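Local coordinates for protein myosin-17 (Arabidopsis thaliana, PDB 7KFL) that is a plant class XI myosin, an actin-based motor, whose globular tail probably recognises cargo, at residues 265-270 and 312-317; 307-312 and 336-341. All blocks are in the same frame, centred on the assembly; numbering follows the deposited sequence.

Contacts 1 and 2 lie next to each other, with centres about 5 Å apart and about 30 Å or more from the centre of this elongated, mostly helical chain. All four segments fall within the DIL domain. Along the chain the order is 265-270, 307-312, 312-317 and 336-341, so the two contacts interleave and share His312. Contact 2 joins the C-terminal part of helix 300-309 to helix 332-341, while contact 1 sets the loop that follows helix 300-309 against the start of helix 267-287. Lys314 of contact 1 reaches back to Leu309 O of contact 2, tying both contacts into one corner of the globular tail.

Contact 1: residues 265-270 and 312-317; sequences CSFSNG and HQKPKK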
loop_
_atom_site.group_PDB
_atom_site.type_symbol
_atom_site.label_atom_id
_atom_site.label_comp_id
_atom_site.label_asym_id
_atom_site.label_seq_id
_atom_site.Cartn_x
_atom_site.Cartn_y
_atom_site.Cartn_z
ATOM N N CYS A 265 8.950 -9.847 -24.253
ATOM C CA CYS A 265 9.619 -8.726 -24.962
ATOM C C CYS A 265 9.266 -8.794 -26.455
ATOM O O CYS A 265 10.182 -8.924 -27.282
ATOM C CB CYS A 265 11.123 -8.766 -24.721
ATOM S SG CYS A 265 11.881 -7.121 -24.696
ATOM N N SER A 266 7.971 -8.718 -26.773
ATOM C CA SER A 266 7.419 -8.798 -28.152
ATOM C C SER A 266 6.413 -7.665 -28.376
ATOM O O SER A 266 6.012 -7.018 -27.390
ATOM C CB SER A 266 6.789 -10.143 -28.412
ATOM O OG SER A 266 5.687 -10.369 -27.545
ATOM N N PHE A 267 6.028 -7.441 -29.633
ATOM C CA PHE A 267 5.007 -6.440 -30.026
ATOM C C PHE A 267 3.645 -6.877 -29.479
ATOM O O PHE A 267 2.967 -6.050 -28.835
ATOM C CB PHE A 267 4.949 -6.270 -31.544
ATOM C CG PHE A 267 4.141 -5.076 -31.977
ATOM C CD1 PHE A 267 2.756 -5.135 -32.026
ATOM C CD2 PHE A 267 4.764 -3.881 -32.303
ATOM C CE1 PHE A 267 2.014 -4.028 -32.410
ATOM C CE2 PHE A 267 4.020 -2.778 -32.689
ATOM C CZ PHE A 267 2.647 -2.853 -32.738
ATOM N N SER A 268 3.274 -8.138 -29.726
ATOM C CA SER A 268 1.961 -8.736 -29.358
ATOM C C SER A 268 1.757 -8.657 -27.841
ATOM O O SER A 268 0.617 -8.384 -27.414
ATOM C CB SER A 268 1.835 -10.155 -29.860
ATOM O OG SER A 268 2.583 -11.054 -29.054
ATOM N N ASN A 269 2.818 -8.880 -27.057
ATOM C CA ASN A 269 2.759 -8.828 -25.571
ATOM C C ASN A 269 2.696 -7.365 -25.111
ATOM O O ASN A 269 2.111 -7.112 -24.039
ATOM C CB ASN A 269 3.918 -9.573 -24.908
ATOM C CG ASN A 269 3.621 -9.879 -23.454
ATOM O OD1 ASN A 269 2.691 -10.624 -23.153
ATOM N ND2 ASN A 269 4.375 -9.282 -22.546
ATOM N N GLY A 270 3.281 -6.444 -25.882
ATOM C CA GLY A 270 3.149 -4.991 -25.664
ATOM C C GLY A 270 1.695 -4.561 -25.746
ATOM O O GLY A 270 1.247 -3.811 -24.856
ATOM N N HIS A 312 5.603 2.097 -33.794
ATOM C CA HIS A 312 5.822 1.725 -35.218
ATOM C C HIS A 312 7.170 2.283 -35.689
ATOM O O HIS A 312 7.572 3.360 -35.197
ATOM C CB HIS A 312 4.667 2.223 -36.098
ATOM C CG HIS A 312 3.345 1.617 -35.765
ATOM N ND1 HIS A 312 3.123 0.255 -35.824
ATOM C CD2 HIS A 312 2.177 2.177 -35.384
ATOM C CE1 HIS A 312 1.874 0.001 -35.486
ATOM N NE2 HIS A 312 1.273 1.164 -35.210
ATOM N N GLN A 313 7.833 1.568 -36.604
ATOM C CA GLN A 313 9.097 1.992 -37.264
ATOM C C GLN A 313 10.140 2.334 -36.193
ATOM O O GLN A 313 10.497 3.520 -36.072
ATOM C CB GLN A 313 8.828 3.178 -38.194
ATOM C CG GLN A 313 7.770 2.893 -39.251
ATOM C CD GLN A 313 7.597 4.036 -40.221
ATOM O OE1 GLN A 313 7.726 3.868 -41.432
ATOM N NE2 GLN A 313 7.303 5.215 -39.695
ATOM N N LYS A 314 10.592 1.323 -35.442
ATOM C CA LYS A 314 11.673 1.438 -34.426
ATOM C C LYS A 314 13.009 1.743 -35.107
ATOM O O LYS A 314 13.794 2.528 -34.578
ATOM C CB LYS A 314 11.767 0.161 -33.584
ATOM C CG LYS A 314 10.588 -0.085 -32.652
ATOM C CD LYS A 314 10.666 -1.410 -31.923
ATOM C CE LYS A 314 9.424 -1.716 -31.115
ATOM N NZ LYS A 314 8.258 -2.017 -31.978
ATOM N N PRO A 315 13.328 1.130 -36.276
ATOM C CA PRO A 315 14.579 1.422 -36.984
ATOM C C PRO A 315 14.807 2.903 -37.335
ATOM O O PRO A 315 15.952 3.306 -37.398
ATOM C CB PRO A 315 14.457 0.607 -38.280
ATOM C CG PRO A 315 13.537 -0.534 -37.914
ATOM C CD PRO A 315 12.542 0.086 -36.955
ATOM N N LYS A 316 13.731 3.666 -37.557
ATOM C CA LYS A 316 13.782 5.093 -37.983
ATOM C C LYS A 316 14.025 6.014 -36.779
ATOM O O LYS A 316 14.387 7.186 -37.009
ATOM C CB LYS A 316 12.483 5.488 -38.694
ATOM C CG LYS A 316 12.247 4.811 -40.038
ATOM C CD LYS A 316 11.104 5.416 -40.824
ATOM C CE LYS A 316 11.017 4.884 -42.240
ATOM N NZ LYS A 316 9.868 5.469 -42.973
ATOM N N LYS A 317 13.837 5.515 -35.551
ATOM C CA LYS A 317 13.920 6.320 -34.300
ATOM C C LYS A 317 15.394 6.568 -33.952
ATOM O O LYS A 317 16.211 5.644 -34.141
ATOM C CB LYS A 317 13.222 5.609 -33.133
ATOM C CG LYS A 317 11.805 5.116 -33.404
ATOM C CD LYS A 317 10.737 6.173 -33.228
ATOM C CE LYS A 317 9.490 5.889 -34.040
ATOM N NZ LYS A 317 8.510 6.996 -33.942
#
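The ring of Phe267 lies against two side chains of the 312-317 loop, His312 near its CZ and the Lys314 ammonium group at its edge. Its CZ comes within 4.0 Å of His312 CE1, each atom lying obliquely to the other's ring. Lys314 arrives differently: its NZ stands at the ring edge, near the ring plane, 4.0 Å from Phe267 CD2, and so is not placed for a cation-pi interaction over the face. The lysine chain is extended as far as CE and then bends at its last torsion (chi4 70°), turning the ammonium group in beside the ring. That group bonds to Tyr342 OH and to the backbone oxygens Leu309 O and Ile311 O, which probably compensates for burying the charged end. Phe267 opens helix 267-287 directly after Ser266, the N-cap, whose OG accepts from Asn269 N at 3.3 Å. Tyr347 meets the same phenylalanine ring with its plane inclined by about 45°. No hydrogen bond spans the two segments, so within the DIL domain the helix start and the loop are joined here by van der Waals packing, while the lysine charge is probably stabilised by the oxygens gathered around it.

Contact 2: residues 307-312 and 336-341; sequences GFLVIH and YRISTM
Phe308 and Ile338 face each other between helix 300-309 and helix 332-341 of the DIL domain, their side chains running past one another in opposite directions. With CG anti to the backbone N (chi1 176°), Phe308 reaches across the gap between the helices, and its ring meets the gamma methyl branch of the isoleucine obliquely. The CG2 of Ile338 lies 3.5 Å from Phe308 CD2 and almost as near to CE2 of the same ring. Farther round this ring, CZ of Phe308 is 3.5 Å from Ser339 OG, again from an oblique position. That hydroxyl is hydrogen-bonded to Leu335 O one turn back in its own helix, and its contact with the ring is one of packing. Leu309 approaches from another direction: its side chain crosses that of Ile338 at about a right angle, and its CD2 rests 4.2 Å from Ile338 CG2. A single methyl group thus receives both the phenylalanine ring and the leucine branch. Were Phe308 replaced by an alanine, a gap would probably open beside the CG2 of Ile338 and Ser339 would be left without its aromatic neighbour. All four touching residues are buried, and no hydrogen bond crosses between the segments. The surroundings close over this mainly apolar contact: Val352, in the loop before helix 354-369, touches both Phe308 and Ser339, Met360 of that helix also packs on Ser339, and Leu258 and Leu259 of helix 236-260 pack on Leu309 and Ile338 respectively.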
loop_
_atom_site.group_PDB
_atom_site.type_symbol
_atom_site.label_atom_id
_atom_site.label_comp_id
_atom_site.label_asym_id
_atom_site.label_seq_id
_atom_site.Cartn_x
_atom_site.Cartn_y
_atom_site.Cartn_z
ATOM N N GLY A 307 4.919 1.342 -24.164
ATOM C CA GLY A 307 4.930 2.422 -25.169
ATOM C C GLY A 307 5.996 2.188 -26.228
ATOM O O GLY A 307 5.718 2.460 -27.416
ATOM N N PHE A 308 7.170 1.698 -25.818
ATOM C CA PHE A 308 8.303 1.344 -26.715
ATOM C C PHE A 308 7.925 0.122 -27.559
ATOM O O PHE A 308 8.036 0.207 -28.792
ATOM C CB PHE A 308 9.585 1.093 -25.916
ATOM C CG PHE A 308 10.757 0.634 -26.748
ATOM C CD1 PHE A 308 11.509 1.543 -27.477
ATOM C CD2 PHE A 308 11.102 -0.709 -26.809
ATOM C CE1 PHE A 308 12.584 1.118 -28.245
ATOM C CE2 PHE A 308 12.175 -1.131 -27.580
ATOM C CZ PHE A 308 12.914 -0.217 -28.295
ATOM N N LEU A 309 7.485 -0.967 -26.917
ATOM C CA LEU A 309 7.215 -2.284 -27.566
ATOM C C LEU A 309 6.208 -2.140 -28.717
ATOM O O LEU A 309 6.321 -2.923 -29.681
ATOM C CB LEU A 309 6.697 -3.279 -26.521
ATOM C CG LEU A 309 7.735 -3.837 -25.546
ATOM C CD1 LEU A 309 7.063 -4.675 -24.471
ATOM C CD2 LEU A 309 8.795 -4.659 -26.263
ATOM N N VAL A 310 5.262 -1.197 -28.624
ATOM C CA VAL A 310 4.124 -1.058 -29.587
ATOM C C VAL A 310 4.406 0.045 -30.618
ATOM O O VAL A 310 3.607 0.150 -31.569
ATOM C CB VAL A 310 2.784 -0.794 -28.869
ATOM C CG1 VAL A 310 2.460 -1.885 -27.859
ATOM C CG2 VAL A 310 2.729 0.583 -28.221
ATOM N N ILE A 311 5.464 0.847 -30.447
ATOM C CA ILE A 311 5.759 1.999 -31.353
ATOM C C ILE A 311 6.099 1.441 -32.740
ATOM O O ILE A 311 6.791 0.405 -32.809
ATOM C CB ILE A 311 6.873 2.916 -30.798
ATOM C CG1 ILE A 311 6.746 4.344 -31.337
ATOM C CG2 ILE A 311 8.260 2.347 -31.066
ATOM C CD1 ILE A 311 5.606 5.137 -30.738
ATOM N N HIS A 312 5.603 2.097 -33.794
ATOM C CA HIS A 312 5.822 1.725 -35.218
ATOM C C HIS A 312 7.170 2.283 -35.689
ATOM O O HIS A 312 7.572 3.360 -35.197
ATOM C CB HIS A 312 4.667 2.223 -36.098
ATOM C CG HIS A 312 3.345 1.617 -35.765
ATOM N ND1 HIS A 312 3.123 0.255 -35.824
ATOM C CD2 HIS A 312 2.177 2.177 -35.384
ATOM C CE1 HIS A 312 1.874 0.001 -35.486
ATOM N NE2 HIS A 312 1.273 1.164 -35.210
ATOM N N TYR A 336 18.515 -1.238 -23.478
ATOM C CA TYR A 336 19.425 -2.141 -24.232
ATOM C C TYR A 336 18.861 -3.567 -24.211
ATOM O O TYR A 336 18.717 -4.160 -25.294
ATOM C CB TYR A 336 20.847 -2.087 -23.667
ATOM C CG TYR A 336 21.803 -3.063 -24.308
ATOM C CD1 TYR A 336 22.408 -2.781 -25.522
ATOM C CD2 TYR A 336 22.092 -4.279 -23.707
ATOM C CE1 TYR A 336 23.279 -3.677 -26.120
ATOM C CE2 TYR A 336 22.960 -5.187 -24.291
ATOM C CZ TYR A 336 23.558 -4.885 -25.502
ATOM O OH TYR A 336 24.415 -5.775 -26.083
ATOM N N ARG A 337 18.549 -4.088 -23.020
ATOM C CA ARG A 337 17.967 -5.444 -22.825
ATOM C C ARG A 337 16.688 -5.567 -23.663
ATOM O O ARG A 337 16.591 -6.519 -24.461
ATOM C CB ARG A 337 17.694 -5.704 -21.338
ATOM C CG ARG A 337 16.924 -6.984 -21.044
ATOM C CD ARG A 337 17.603 -8.225 -21.588
ATOM N NE ARG A 337 18.907 -8.439 -20.974
ATOM C CZ ARG A 337 19.138 -9.160 -19.877
ATOM N NH1 ARG A 337 18.147 -9.756 -19.233
ATOM N NH2 ARG A 337 20.372 -9.276 -19.419
ATOM N N ILE A 338 15.754 -4.625 -23.495
ATOM C CA ILE A 338 14.443 -4.593 -24.211
ATOM C C ILE A 338 14.711 -4.543 -25.721
ATOM O O ILE A 338 14.076 -5.324 -26.452
ATOM C CB ILE A 338 13.570 -3.415 -23.723
ATOM C CG1 ILE A 338 13.124 -3.611 -22.272
ATOM C CG2 ILE A 338 12.376 -3.197 -24.643
ATOM C CD1 ILE A 338 12.537 -2.372 -21.630
ATOM N N SER A 339 15.625 -3.673 -26.159
ATOM C CA SER A 339 15.977 -3.430 -27.585
ATOM C C SER A 339 16.606 -4.678 -28.222
ATOM O O SER A 339 16.271 -4.973 -29.383
ATOM C CB SER A 339 16.892 -2.236 -27.717
ATOM O OG SER A 339 16.223 -1.042 -27.334
ATOM N N THR A 340 17.489 -5.375 -27.502
ATOM C CA THR A 340 18.295 -6.516 -28.022
ATOM C C THR A 340 17.504 -7.829 -27.935
ATOM O O THR A 340 17.829 -8.750 -28.704
ATOM C CB THR A 340 19.631 -6.638 -27.281
ATOM O OG1 THR A 340 19.362 -6.713 -25.881
ATOM C CG2 THR A 340 20.564 -5.481 -27.567
ATOM N N MET A 341 16.522 -7.916 -27.032
ATOM C CA MET A 341 15.715 -9.143 -26.782
ATOM C C MET A 341 14.386 -9.072 -27.550
ATOM O O MET A 341 13.724 -10.124 -27.665
ATOM C CB MET A 341 15.440 -9.310 -25.284
ATOM C CG MET A 341 15.287 -10.754 -24.853
ATOM S SD MET A 341 15.419 -10.949 -23.059
ATOM C CE MET A 341 13.960 -10.057 -22.523
#